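Local coordinates for triacylglycerol lipase (Yarrowia lipolytica, PDB 3O0D), which probably hydrolyses the ester bonds of triacylglycerols, as an extracellular, glycosylated lipase of the alpha/beta-hydrolase fold, at residues V94-T106 with D230-Q242. Residues are numbered along the deposited sequence; the frame is centred on the assembly and turned at random.
Sequences VITDIRIMQAPLT and DIVPQVPFWDGYQ
The indole of Trp238 lies between the side chain of Gln102 on one face and a water on the other. The Gln102 chain, bent at chi2, sets CG 4.1 Å from the centroid of the five-membered ring as a CH-pi contact. Its amide stacks over the six-membered ring, the planes 24° apart. The water on the opposite face donates to Arg99 O and accepts from Phe237 N; it also sits over the centre of the Phe237 ring. The contact thus illustrates how a helix end and a loop can be joined without any direct hydrogen bond, through stacking, aliphatic packing and one bridging water. The Tyr241 ring carries Pro236 CG on one face and has Trp238 O at its edge, while Leu105 CD1 approaches obliquely, 3.5 Å from Tyr241 OH. Without the indole, as with an alanine at Trp238, the Gln102 side chain would probably lose its stacking surface, a gap would open beside Arg99 O and the bridging water would lose one wall. Beyond the rings the packing is aliphatic: Ile98 CG2 meets Val235 CG2 at 3.8 Å and Pro236 CD, the proline following a cis peptide, and Ile95 CD1 touches Val232 CG2, also at 3.8 Å. Asp230 OD1 closes an Asx turn with Val232 N, and Asp230 OD2 is hydrogen-bonded to His289 ND1, consistent with a Ser-His-Asp triad completed by Ser162. Thus the end of helix 91-100 and the link into strand 105-107 rest on the loop between strands 222-227 and 247-250, with helix 285-290 against Ile95 and Val232 and strand 124-126 against Leu105 and Tyr241.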
ATOM      1  N   VAL A  94      -0.623 -16.227   1.022  1.00 19.67           N
ATOM      2  CA  VAL A  94      -0.072 -15.276   0.102  1.00 17.96           C
ATOM      3  C   VAL A  94       1.433 -15.048   0.350  1.00 16.82           C
ATOM      4  O   VAL A  94       2.223 -15.008  -0.610  1.00 17.22           O
ATOM      5  CB  VAL A  94      -0.909 -13.982   0.216  1.00 18.42           C
ATOM      6  CG1 VAL A  94      -0.272 -12.948  -0.702  1.00 20.39           C
ATOM      7  CG2 VAL A  94      -2.336 -14.303  -0.211  1.00 19.45           C
ATOM      8  N   ILE A  95       1.883 -14.864   1.627  1.00 15.04           N
ATOM      9  CA  ILE A  95       3.285 -14.524   1.830  1.00 16.01           C
ATOM     10  C   ILE A  95       4.164 -15.724   1.424  1.00 16.59           C
ATOM     11  O   ILE A  95       5.276 -15.544   0.957  1.00 18.48           O
ATOM     12  CB  ILE A  95       3.516 -14.135   3.311  1.00 15.26           C
ATOM     13  CG1 ILE A  95       2.769 -12.828   3.545  1.00 15.70           C
ATOM     14  CG2 ILE A  95       5.023 -14.116   3.731  1.00 14.01           C
ATOM     15  CD1 ILE A  95       2.443 -12.555   5.038  1.00 17.41           C
ATOM     16  N   THR A  96       3.633 -16.940   1.666  1.00 19.78           N
ATOM     17  CA  THR A  96       4.421 -18.125   1.281  1.00 22.78           C
ATOM     18  C   THR A  96       4.632 -18.090  -0.219  1.00 22.21           C
ATOM     19  O   THR A  96       5.755 -18.309  -0.676  1.00 24.61           O
ATOM     20  CB  THR A  96       3.774 -19.466   1.724  1.00 24.02           C
ATOM     21  OG1 THR A  96       3.612 -19.495   3.170  1.00 25.47           O
ATOM     22  CG2 THR A  96       4.708 -20.605   1.326  1.00 24.39           C
ATOM     23  N   ASP A  97       3.592 -17.801  -1.005  1.00 21.93           N
ATOM     24  CA  ASP A  97       3.801 -17.688  -2.430  1.00 22.63           C
ATOM     25  C   ASP A  97       4.787 -16.642  -2.844  1.00 22.66           C
ATOM     26  O   ASP A  97       5.629 -16.830  -3.727  1.00 23.37           O
ATOM     27  CB  ASP A  97       2.474 -17.417  -3.079  1.00 24.06           C
ATOM     28  CG  ASP A  97       2.412 -17.950  -4.401  1.00 32.15           C
ATOM     29  OD1 ASP A  97       3.152 -17.402  -5.268  1.00 38.55           O
ATOM     30  OD2 ASP A  97       1.622 -18.925  -4.561  1.00 39.81           O
ATOM     31  N   ILE A  98       4.712 -15.449  -2.248  1.00 19.97           N
ATOM     32  CA  ILE A  98       5.604 -14.408  -2.648  1.00 20.99           C
ATOM     33  C   ILE A  98       7.074 -14.687  -2.324  1.00 23.50           C
ATOM     34  O   ILE A  98       7.987 -14.302  -3.082  1.00 21.84           O
ATOM     35  CB  ILE A  98       5.169 -13.099  -1.912  1.00 20.30           C
ATOM     36  CG1 ILE A  98       3.777 -12.700  -2.324  1.00 18.34           C
ATOM     37  CG2 ILE A  98       6.214 -12.019  -2.010  1.00 21.12           C
ATOM     38  CD1 ILE A  98       3.197 -11.545  -1.318  1.00 22.98           C
ATOM     39  N   ARG A  99       7.285 -15.325  -1.174  0.50 25.24           N
ATOM     40  CA  ARG A  99       8.597 -15.599  -0.567  0.50 28.61           C
ATOM     41  C   ARG A  99       9.348 -16.687  -1.361  0.50 30.58           C
ATOM     42  O   ARG A  99      10.545 -16.585  -1.586  0.50 31.19           O
ATOM     43  CB  ARG A  99       8.345 -16.070   0.867  0.50 28.51           C
ATOM     44  CG  ARG A  99       9.473 -15.849   1.868  0.50 32.31           C
ATOM     45  CD  ARG A  99       8.989 -16.197   3.269  0.50 34.27           C
ATOM     46  NE  ARG A  99       8.604 -17.604   3.407  0.50 37.41           N
ATOM     47  CZ  ARG A  99       8.077 -18.142   4.510  0.50 35.58           C
ATOM     48  NH1 ARG A  99       7.861 -17.396   5.589  0.50 37.65           N
ATOM     49  NH2 ARG A  99       7.787 -19.433   4.539  0.50 36.20           N
ATOM     50  N   ILE A 100       8.608 -17.696  -1.807  1.00 32.33           N
ATOM     51  CA  ILE A 100       9.154 -18.963  -2.342  1.00 36.77           C
ATOM     52  C   ILE A 100       8.997 -19.159  -3.861  1.00 38.53           C
ATOM     53  O   ILE A 100       9.863 -19.767  -4.500  1.00 39.82           O
ATOM     54  CB  ILE A 100       8.469 -20.207  -1.605  1.00 37.20           C
ATOM     55  CG1 ILE A 100       8.481 -20.101  -0.058  1.00 40.58           C
ATOM     56  CG2 ILE A 100       9.059 -21.532  -2.045  1.00 40.46           C
ATOM     57  CD1 ILE A 100       9.917 -19.941   0.564  1.00 39.47           C
ATOM     58  N   MET A 101       7.888 -18.686  -4.434  1.00 41.12           N
ATOM     59  CA  MET A 101       7.604 -18.836  -5.866  1.00 42.86           C
ATOM     60  C   MET A 101       8.225 -17.711  -6.726  1.00 44.20           C
ATOM     61  O   MET A 101       8.003 -16.498  -6.485  1.00 43.24           O
ATOM     62  CB  MET A 101       6.084 -18.947  -6.089  1.00 43.62           C
ATOM     63  CG  MET A 101       5.346 -20.077  -5.283  1.00 46.80           C
ATOM     64  SD  MET A 101       5.621 -21.807  -5.840  1.00 58.17           S
ATOM     65  CE  MET A 101       7.314 -22.167  -5.319  1.00 56.27           C
ATOM     66  N   GLN A 102       8.989 -18.108  -7.750  1.00 45.29           N
ATOM     67  CA  GLN A 102       9.686 -17.156  -8.646  1.00 47.12           C
ATOM     68  C   GLN A 102       8.845 -16.561  -9.835  1.00 47.03           C
ATOM     69  O   GLN A 102       8.924 -17.072 -10.949  1.00 47.82           O
ATOM     70  CB  GLN A 102      10.922 -17.868  -9.230  1.00 47.54           C
ATOM     71  CG  GLN A 102      12.186 -17.076  -9.161  1.00 49.94           C
ATOM     72  CD  GLN A 102      13.133 -17.636  -8.114  1.00 53.15           C
ATOM     73  OE1 GLN A 102      12.715 -18.095  -7.050  1.00 55.28           O
ATOM     74  NE2 GLN A 102      14.422 -17.600  -8.417  1.00 52.18           N
ATOM     75  N   ALA A 103       8.082 -15.479  -9.648  1.00 46.86           N
ATOM     76  CA  ALA A 103       7.367 -14.900 -10.810  1.00 46.61           C
ATOM     77  C   ALA A 103       8.293 -14.484 -12.031  1.00 46.35           C
ATOM     78  O   ALA A 103       9.378 -13.930 -11.849  1.00 47.13           O
ATOM     79  CB  ALA A 103       6.412 -13.732 -10.371  1.00 46.35           C
ATOM     80  N   PRO A 104       7.883 -14.810 -13.279  1.00 45.80           N
ATOM     81  CA  PRO A 104       8.499 -14.088 -14.408  1.00 44.73           C
ATOM     82  C   PRO A 104       8.107 -12.600 -14.324  1.00 42.84           C
ATOM     83  O   PRO A 104       6.922 -12.264 -14.209  1.00 42.25           O
ATOM     84  CB  PRO A 104       7.805 -14.706 -15.625  1.00 45.74           C
ATOM     85  CG  PRO A 104       6.422 -15.067 -15.110  1.00 45.29           C
ATOM     86  CD  PRO A 104       6.702 -15.596 -13.702  1.00 46.03           C
ATOM     87  N   LEU A 105       9.082 -11.701 -14.388  1.00 41.34           N
ATOM     88  CA  LEU A 105       8.734 -10.266 -14.377  1.00 38.47           C
ATOM     89  C   LEU A 105       8.142  -9.818 -15.726  1.00 37.69           C
ATOM     90  O   LEU A 105       8.712 -10.123 -16.778  1.00 38.03           O
ATOM     91  CB  LEU A 105       9.939  -9.452 -13.932  1.00 38.28           C
ATOM     92  CG  LEU A 105      10.038  -9.569 -12.390  1.00 37.59           C
ATOM     93  CD1 LEU A 105      11.192 -10.486 -11.979  1.00 37.33           C
ATOM     94  CD2 LEU A 105      10.229  -8.176 -11.759  1.00 31.68           C
ATOM     95  N   THR A 106       7.005  -9.102 -15.676  1.00 34.03           N
ATOM     96  CA  THR A 106       6.128  -8.756 -16.813  1.00 32.48           C
ATOM     97  C   THR A 106       6.073  -7.252 -16.973  1.00 31.60           C
ATOM     98  O   THR A 106       6.101  -6.545 -15.931  1.00 27.42           O
ATOM     99  CB  THR A 106       4.713  -9.159 -16.440  1.00 32.66           C
ATOM    100  OG1 THR A 106       4.639 -10.574 -16.227  1.00 39.25           O
ATOM    101  CG2 THR A 106       3.631  -8.679 -17.483  1.00 32.88           C
ATOM    102  N   ASP A 230       9.057  -6.847  10.231  1.00  9.95           N
ATOM    103  CA  ASP A 230       8.217  -7.415   9.221  1.00 10.63           C
ATOM    104  C   ASP A 230       9.039  -7.747   7.924  1.00 10.29           C
ATOM    105  O   ASP A 230       9.645  -6.869   7.316  1.00 10.12           O
ATOM    106  CB  ASP A 230       7.152  -6.353   8.854  1.00  9.78           C
ATOM    107  CG  ASP A 230       6.140  -6.823   7.804  1.00 11.17           C
ATOM    108  OD1 ASP A 230       6.134  -8.025   7.400  1.00 10.72           O
ATOM    109  OD2 ASP A 230       5.234  -5.998   7.410  1.00  9.37           O
ATOM    110  N   ILE A 231       9.078  -9.039   7.533  1.00 12.01           N
ATOM    111  CA  ILE A 231       9.864  -9.368   6.316  1.00 11.57           C
ATOM    112  C   ILE A 231       9.130  -9.139   5.067  1.00 11.11           C
ATOM    113  O   ILE A 231       9.753  -9.191   3.986  1.00 11.53           O
ATOM    114  CB  ILE A 231      10.271 -10.923   6.273  1.00 13.41           C
ATOM    115  CG1 ILE A 231       9.027 -11.760   6.282  1.00 15.58           C
ATOM    116  CG2 ILE A 231      11.146 -11.249   7.515  1.00 17.27           C
ATOM    117  CD1 ILE A 231       9.311 -13.351   6.010  1.00 21.93           C
ATOM    118  N   VAL A 232       7.860  -8.868   5.123  1.00 10.93           N
ATOM    119  CA  VAL A 232       7.097  -8.718   3.828  1.00 11.57           C
ATOM    120  C   VAL A 232       7.714  -7.622   2.953  1.00 14.08           C
ATOM    121  O   VAL A 232       7.866  -7.783   1.738  1.00 13.32           O
ATOM    122  CB  VAL A 232       5.610  -8.638   4.053  1.00 11.11           C
ATOM    123  CG1 VAL A 232       4.777  -8.497   2.692  1.00 13.86           C
ATOM    124  CG2 VAL A 232       5.166  -9.977   4.790  1.00 11.77           C
ATOM    125  N   PRO A 233       8.002  -6.441   3.538  1.00 13.30           N
ATOM    126  CA  PRO A 233       8.691  -5.422   2.757  1.00 12.32           C
ATOM    127  C   PRO A 233      10.131  -5.714   2.282  1.00 13.04           C
ATOM    128  O   PRO A 233      10.787  -4.902   1.613  1.00 13.50           O
ATOM    129  CB  PRO A 233       8.658  -4.190   3.723  1.00 10.43           C
ATOM    130  CG  PRO A 233       7.401  -4.419   4.512  1.00 10.28           C
ATOM    131  CD  PRO A 233       7.546  -5.919   4.846  1.00 11.28           C
ATOM    132  N   GLN A 234      10.677  -6.880   2.693  1.00 10.43           N
ATOM    133  CA  GLN A 234      11.942  -7.347   2.240  1.00 13.02           C
ATOM    134  C   GLN A 234      11.868  -8.414   1.138  1.00 13.89           C
ATOM    135  O   GLN A 234      12.956  -8.750   0.626  1.00 18.81           O
ATOM    136  CB  GLN A 234      12.761  -7.948   3.409  1.00 10.66           C
ATOM    137  CG  GLN A 234      12.778  -6.975   4.686  1.00 14.23           C
ATOM    138  CD  GLN A 234      13.838  -7.422   5.702  1.00 10.26           C
ATOM    139  OE1 GLN A 234      13.480  -7.977   6.724  1.00 13.50           O
ATOM    140  NE2 GLN A 234      15.119  -7.281   5.337  1.00 14.67           N
ATOM    141  N   VAL A 235      10.699  -8.893   0.803  1.00 15.41           N
ATOM    142  CA  VAL A 235      10.543  -9.898  -0.294  1.00 16.17           C
ATOM    143  C   VAL A 235       9.659  -9.361  -1.426  1.00 17.06           C
ATOM    144  O   VAL A 235       8.985  -8.364  -1.282  1.00 15.54           O
ATOM    145  CB  VAL A 235       9.941 -11.196   0.288  1.00 16.37           C
ATOM    146  CG1 VAL A 235      10.800 -11.703   1.384  1.00 17.58           C
ATOM    147  CG2 VAL A 235       8.554 -10.981   0.778  1.00 15.48           C
ATOM    148  N   PRO A 236       9.685 -10.002  -2.604  1.00 17.10           N
ATOM    149  CA  PRO A 236      10.623 -11.071  -2.912  1.00 20.81           C
ATOM    150  C   PRO A 236      12.006 -10.415  -3.065  1.00 24.38           C
ATOM    151  O   PRO A 236      12.130  -9.216  -3.450  1.00 25.42           O
ATOM    152  CB  PRO A 236      10.150 -11.579  -4.293  1.00 21.39           C
ATOM    153  CG  PRO A 236       9.079 -10.706  -4.733  1.00 18.29           C
ATOM    154  CD  PRO A 236       8.819  -9.576  -3.732  1.00 15.34           C
ATOM    155  N   PHE A 237      13.036 -11.141  -2.752  1.00 28.54           N
ATOM    156  CA  PHE A 237      14.378 -10.577  -2.920  1.00 34.10           C
ATOM    157  C   PHE A 237      15.216 -11.081  -4.127  1.00 37.19           C
ATOM    158  O   PHE A 237      16.414 -10.762  -4.234  1.00 38.25           O
ATOM    159  CB  PHE A 237      15.174 -10.817  -1.647  1.00 34.63           C
ATOM    160  CG  PHE A 237      15.026 -12.201  -1.101  1.00 36.61           C
ATOM    161  CD1 PHE A 237      14.659 -12.404   0.224  1.00 37.11           C
ATOM    162  CD2 PHE A 237      15.305 -13.302  -1.897  1.00 40.08           C
ATOM    163  CE1 PHE A 237      14.570 -13.670   0.751  1.00 39.93           C
ATOM    164  CE2 PHE A 237      15.193 -14.577  -1.366  1.00 38.55           C
ATOM    165  CZ  PHE A 237      14.834 -14.741  -0.043  1.00 38.89           C
ATOM    166  N   TRP A 238      14.614 -11.844  -5.032  1.00 39.85           N
ATOM    167  CA  TRP A 238      15.351 -12.292  -6.201  1.00 41.55           C
ATOM    168  C   TRP A 238      16.130 -11.016  -6.603  1.00 43.78           C
ATOM    169  O   TRP A 238      15.537  -9.954  -6.881  1.00 43.79           O
ATOM    170  CB  TRP A 238      14.389 -12.787  -7.305  1.00 41.23           C
ATOM    171  CG  TRP A 238      13.180 -13.553  -6.753  1.00 40.53           C
ATOM    172  CD1 TRP A 238      11.827 -13.348  -7.010  1.00 41.16           C
ATOM    173  CD2 TRP A 238      13.228 -14.608  -5.791  1.00 39.26           C
ATOM    174  NE1 TRP A 238      11.049 -14.253  -6.289  1.00 35.34           N
ATOM    175  CE2 TRP A 238      11.892 -15.009  -5.518  1.00 39.65           C
ATOM    176  CE3 TRP A 238      14.275 -15.274  -5.159  1.00 40.85           C
ATOM    177  CZ2 TRP A 238      11.597 -16.034  -4.625  1.00 40.26           C
ATOM    178  CZ3 TRP A 238      13.974 -16.288  -4.282  1.00 39.82           C
ATOM    179  CH2 TRP A 238      12.653 -16.657  -4.020  1.00 37.31           C
ATOM    180  N   ASP A 239      17.442 -11.077  -6.612  1.00 44.56           N
ATOM    181  CA  ASP A 239      18.149  -9.962  -7.172  1.00 45.77           C
ATOM    182  C   ASP A 239      17.413  -9.530  -8.438  1.00 44.30           C
ATOM    183  O   ASP A 239      16.838 -10.330  -9.135  1.00 46.34           O
ATOM    184  CB  ASP A 239      19.556 -10.357  -7.520  1.00 47.09           C
ATOM    185  CG  ASP A 239      19.592 -11.340  -8.601  1.00 50.76           C
ATOM    186  OD1 ASP A 239      19.180 -10.983  -9.706  1.00 57.02           O
ATOM    187  OD2 ASP A 239      19.972 -12.468  -8.347  1.00 53.53           O
ATOM    188  N   GLY A 240      17.455  -8.261  -8.750  1.00 41.32           N
ATOM    189  CA  GLY A 240      16.555  -7.731  -9.765  1.00 37.28           C
ATOM    190  C   GLY A 240      15.457  -6.891  -9.076  1.00 32.71           C
ATOM    191  O   GLY A 240      15.203  -5.773  -9.501  1.00 34.28           O
ATOM    192  N   TYR A 241      14.832  -7.418  -8.029  1.00 28.20           N
ATOM    193  CA  TYR A 241      13.724  -6.673  -7.348  1.00 24.52           C
ATOM    194  C   TYR A 241      14.338  -5.576  -6.509  1.00 22.62           C
ATOM    195  O   TYR A 241      15.324  -5.810  -5.784  1.00 22.03           O
ATOM    196  CB  TYR A 241      12.964  -7.574  -6.385  1.00 23.86           C
ATOM    197  CG  TYR A 241      11.975  -8.445  -7.066  1.00 26.52           C
ATOM    198  CD1 TYR A 241      12.350  -9.715  -7.549  1.00 33.11           C
ATOM    199  CD2 TYR A 241      10.666  -8.026  -7.273  1.00 24.19           C
ATOM    200  CE1 TYR A 241      11.432 -10.528  -8.207  1.00 30.66           C
ATOM    201  CE2 TYR A 241       9.753  -8.841  -7.947  1.00 24.93           C
ATOM    202  CZ  TYR A 241      10.145 -10.081  -8.411  1.00 31.09           C
ATOM    203  OH  TYR A 241       9.218 -10.856  -9.076  1.00 31.69           O
ATOM    204  N   GLN A 242      13.725  -4.395  -6.530  1.00 21.29           N
ATOM    205  CA  GLN A 242      14.122  -3.378  -5.578  1.00 20.40           C
ATOM    206  C   GLN A 242      12.903  -2.430  -5.374  1.00 15.94           C
ATOM    207  O   GLN A 242      12.101  -2.235  -6.246  1.00 14.93           O
ATOM    208  CB  GLN A 242      15.349  -2.593  -6.019  1.00 23.95           C
ATOM    209  CG  GLN A 242      15.172  -1.749  -7.222  1.00 27.41           C
ATOM    210  CD  GLN A 242      16.446  -0.919  -7.568  1.00 32.71           C
ATOM    211  OE1 GLN A 242      17.531  -1.469  -7.755  1.00 34.40           O
ATOM    212  NE2 GLN A 242      16.298   0.394  -7.658  1.00 34.80           N
TER
HETATM  213  O   HOH W   1      11.956 -13.808  -2.148  1.00 32.65           O